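Local coordinates for Crh-like protein 5 (Neosartorya fumigata, PDB 6IBU) that cleaves chitin and transfers it to beta-1,6-glucan or to other chitin chains, cross-linking the polysaccharides of the fungal cell wall and septa, at residues S88-S93 / D100-G105. Residues are numbered along the deposited sequence; the frame is centred on the assembly and turned at random.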
ATOM      1  N   SER A  88      -4.440  -1.892   5.256  1.00 14.27           N
ATOM      2  CA  SER A  88      -3.435  -1.070   4.521  1.00 15.05           C
ATOM      3  C   SER A  88      -3.237  -1.549   3.077  1.00 14.85           C
ATOM      4  O   SER A  88      -2.924  -2.743   2.873  1.00 14.62           O
ATOM      5  CB  SER A  88      -2.112  -1.122   5.228  1.00 16.78           C
ATOM      6  OG  SER A  88      -2.235  -0.635   6.558  1.00 18.23           O
ATOM      7  N   ILE A  89      -3.323  -0.642   2.108  1.00 13.87           N
ATOM      8  CA  ILE A  89      -2.815  -0.847   0.717  1.00 14.13           C
ATOM      9  C   ILE A  89      -1.617   0.084   0.520  1.00 14.36           C
ATOM     10  O   ILE A  89      -1.801   1.281   0.604  1.00 14.75           O
ATOM     11  CB  ILE A  89      -3.927  -0.589  -0.312  1.00 13.91           C
ATOM     12  CG1 ILE A  89      -5.141  -1.487  -0.084  1.00 13.74           C
ATOM     13  CG2 ILE A  89      -3.398  -0.714  -1.727  1.00 13.91           C
ATOM     14  CD1 ILE A  89      -6.396  -0.945  -0.698  1.00 13.85           C
ATOM     15  N   VAL A  90      -0.416  -0.444   0.332  1.00 15.61           N
ATOM     16  CA  VAL A  90       0.810   0.396   0.283  1.00 16.41           C
ATOM     17  C   VAL A  90       1.565   0.182  -1.027  1.00 16.02           C
ATOM     18  O   VAL A  90       1.971  -0.943  -1.276  1.00 16.05           O
ATOM     19  CB  VAL A  90       1.729   0.084   1.467  1.00 17.00           C
ATOM     20  CG1 VAL A  90       3.035   0.866   1.354  1.00 17.72           C
ATOM     21  CG2 VAL A  90       1.031   0.362   2.778  1.00 18.03           C
ATOM     22  N   LEU A  91       1.881   1.254  -1.737  1.00 15.77           N
ATOM     23  CA  LEU A  91       2.963   1.237  -2.743  1.00 16.11           C
ATOM     24  C   LEU A  91       4.198   1.783  -2.054  1.00 17.41           C
ATOM     25  O   LEU A  91       4.092   2.844  -1.432  1.00 16.65           O
ATOM     26  CB  LEU A  91       2.569   2.081  -3.945  1.00 16.35           C
ATOM     27  CG  LEU A  91       1.381   1.549  -4.719  1.00 17.02           C
ATOM     28  CD1 LEU A  91       1.062   2.454  -5.898  1.00 17.52           C
ATOM     29  CD2 LEU A  91       1.653   0.129  -5.172  1.00 17.68           C
ATOM     30  N   GLU A  92       5.307   1.051  -2.107  1.00 19.45           N
ATOM     31  CA  GLU A  92       6.521   1.456  -1.370  1.00 22.26           C
ATOM     32  C   GLU A  92       7.756   1.148  -2.204  1.00 21.72           C
ATOM     33  O   GLU A  92       7.863   0.022  -2.722  1.00 20.01           O
ATOM     34  CB  GLU A  92       6.598   0.764  -0.011  1.00 26.73           C
ATOM     35  CG  GLU A  92       7.781   1.225   0.816  1.00 32.45           C
ATOM     36  CD  GLU A  92       7.773   0.721   2.250  1.00 39.54           C
ATOM     37  OE1 GLU A  92       7.800  -0.523   2.426  1.00 44.86           O
ATOM     38  OE2 GLU A  92       7.693   1.569   3.188  1.00 44.83           O
ATOM     39  N   SER A  93       8.685   2.098  -2.232  1.00 20.02           N
ATOM     40  CA  SER A  93       9.999   1.946  -2.881  1.00 20.30           C
ATOM     41  C   SER A  93      11.054   1.614  -1.826  1.00 22.05           C
ATOM     42  O   SER A  93      10.816   1.811  -0.621  1.00 19.00           O
ATOM     43  CB  SER A  93      10.357   3.184  -3.640  1.00 20.05           C
ATOM     44  OG  SER A  93      11.081   4.088  -2.822  1.00 19.86           O
ATOM     45  N   ASP A 100      -0.235   5.270  -0.080  1.00 16.73           N
ATOM     46  CA  ASP A 100      -1.035   4.245   0.609  1.00 17.45           C
ATOM     47  C   ASP A 100      -2.481   4.686   0.818  1.00 16.53           C
ATOM     48  O   ASP A 100      -2.811   5.901   0.701  1.00 14.72           O
ATOM     49  CB  ASP A 100      -0.371   3.793   1.905  1.00 20.36           C
ATOM     50  CG  ASP A 100      -0.380   4.819   3.004  1.00 23.33           C
ATOM     51  OD1 ASP A 100      -1.458   5.067   3.555  1.00 28.77           O
ATOM     52  OD2 ASP A 100       0.719   5.337   3.350  1.00 29.91           O
ATOM     53  N   TRP A 101      -3.291   3.657   1.060  1.00 14.78           N
ATOM     54  CA  TRP A 101      -4.657   3.715   1.619  1.00 14.22           C
ATOM     55  C   TRP A 101      -4.598   3.117   3.022  1.00 14.99           C
ATOM     56  O   TRP A 101      -3.889   2.128   3.196  1.00 13.51           O
ATOM     57  CB  TRP A 101      -5.623   2.919   0.738  1.00 12.57           C
ATOM     58  CG  TRP A 101      -5.772   3.306  -0.700  1.00 11.39           C
ATOM     59  CD1 TRP A 101      -5.169   2.736  -1.778  1.00 10.88           C
ATOM     60  CD2 TRP A 101      -6.714   4.251  -1.236  1.00 11.23           C
ATOM     61  NE1 TRP A 101      -5.619   3.294  -2.941  1.00 10.82           N
ATOM     62  CE2 TRP A 101      -6.584   4.221  -2.643  1.00 11.30           C
ATOM     63  CE3 TRP A 101      -7.622   5.143  -0.667  1.00 11.23           C
ATOM     64  CZ2 TRP A 101      -7.348   5.043  -3.478  1.00 11.21           C
ATOM     65  CZ3 TRP A 101      -8.376   5.950  -1.485  1.00 11.21           C
ATOM     66  CH2 TRP A 101      -8.249   5.889  -2.872  1.00 11.41           C
ATOM     67  N   GLU A 102      -5.271   3.715   4.001  1.00 17.30           N
ATOM     68  CA  GLU A 102      -5.448   3.094   5.339  1.00 18.64           C
ATOM     69  C   GLU A 102      -6.935   3.120   5.680  1.00 17.57           C
ATOM     70  O   GLU A 102      -7.503   4.193   5.680  1.00 18.56           O
ATOM     71  CB  GLU A 102      -4.660   3.836   6.415  1.00 21.43           C
ATOM     72  CG  GLU A 102      -3.188   4.023   6.095  1.00 25.34           C
ATOM     73  CD  GLU A 102      -2.389   2.730   6.078  1.00 28.43           C
ATOM     74  OE1 GLU A 102      -2.634   1.860   6.924  1.00 29.71           O
ATOM     75  OE2 GLU A 102      -1.541   2.579   5.195  1.00 35.54           O
ATOM     76  N   VAL A 103      -7.548   1.979   5.962  1.00 16.44           N
ATOM     77  CA  VAL A 103      -8.895   1.955   6.589  1.00 16.50           C
ATOM     78  C   VAL A 103      -8.730   1.624   8.079  1.00 16.35           C
ATOM     79  O   VAL A 103      -7.879   0.812   8.432  1.00 14.61           O
ATOM     80  CB  VAL A 103      -9.844   0.979   5.868  1.00 16.56           C
ATOM     81  CG1 VAL A 103     -11.199   0.939   6.538  1.00 15.60           C
ATOM     82  CG2 VAL A 103     -10.007   1.340   4.403  1.00 16.54           C
ATOM     83  N   LEU A 104      -9.524   2.266   8.928  1.00 17.09           N
ATOM     84  CA  LEU A 104      -9.556   1.982  10.384  1.00 17.24           C
ATOM     85  C   LEU A 104     -10.863   1.252  10.654  1.00 17.32           C
ATOM     86  O   LEU A 104     -11.892   1.706  10.126  1.00 16.72           O
ATOM     87  CB  LEU A 104      -9.454   3.297  11.146  1.00 17.81           C
ATOM     88  CG  LEU A 104      -8.226   4.131  10.783  1.00 19.26           C
ATOM     89  CD1 LEU A 104      -8.274   5.448  11.519  1.00 20.79           C
ATOM     90  CD2 LEU A 104      -6.917   3.396  11.087  1.00 19.97           C
ATOM     91  N   GLY A 105     -10.811   0.144  11.396  1.00 16.10           N
ATOM     92  CA  GLY A 105     -11.991  -0.706  11.645  1.00 16.21           C
ATOM     93  C   GLY A 105     -13.172   0.047  12.225  1.00 14.62           C
ATOM     94  O   GLY A 105     -14.279  -0.214  11.808  1.00 14.44           O
TER
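Ser88 and Ile89 meet Glu102 and Trp101 across the two strands of an antiparallel hairpin, 85-93 with 98-105, in the middle of a seven-stranded sheet. Ile89 and Trp101 form the hydrogen-bonded pair: Trp101 N gives to Ile89 O at 2.8 Å, nearly straight at 163°, and Ile89 N gives to Trp101 O at 3.0 Å. Their side chains lie side by side, both pointing into the core, with Ile89 CB 3.8 Å from Trp101 CD1. There Ile89 packs on Val75 and Met77 of strand 71-78, while the indole meets Tyr142 and Trp153 edge-to-face. This is the beta-sandwich of the GH16 family, and the pair sits between its two sheets. The other face of the hairpin carries the active site: alternation in the family's E-x-D-x-E signature puts Glu98, Asp100 and Glu102 there, opposite Trp101, with Ser88 and Val90 alongside. Glu102, which binds chitin, is the probable proton donor; Glu98 is the probable nucleophile. Bent at chi2 (-68°), the Glu102 chain leans back along its own strand, and Ser88 OG reaches up from the next to give Glu102 OE1 a 2.6 Å hydrogen bond on its syn side, 21° out of the carboxylate plane. Trp186, another chitin-binding residue, hydrogen-bonds the same hydroxyl through NE1, tying two substrate-binding side chains to one serine. Glu102 OE2 and Asp100 OD1 lie 3.0 Å apart without hydrogen bonding, and Val90 CG2 packs 3.8 Å from Asp100 CB.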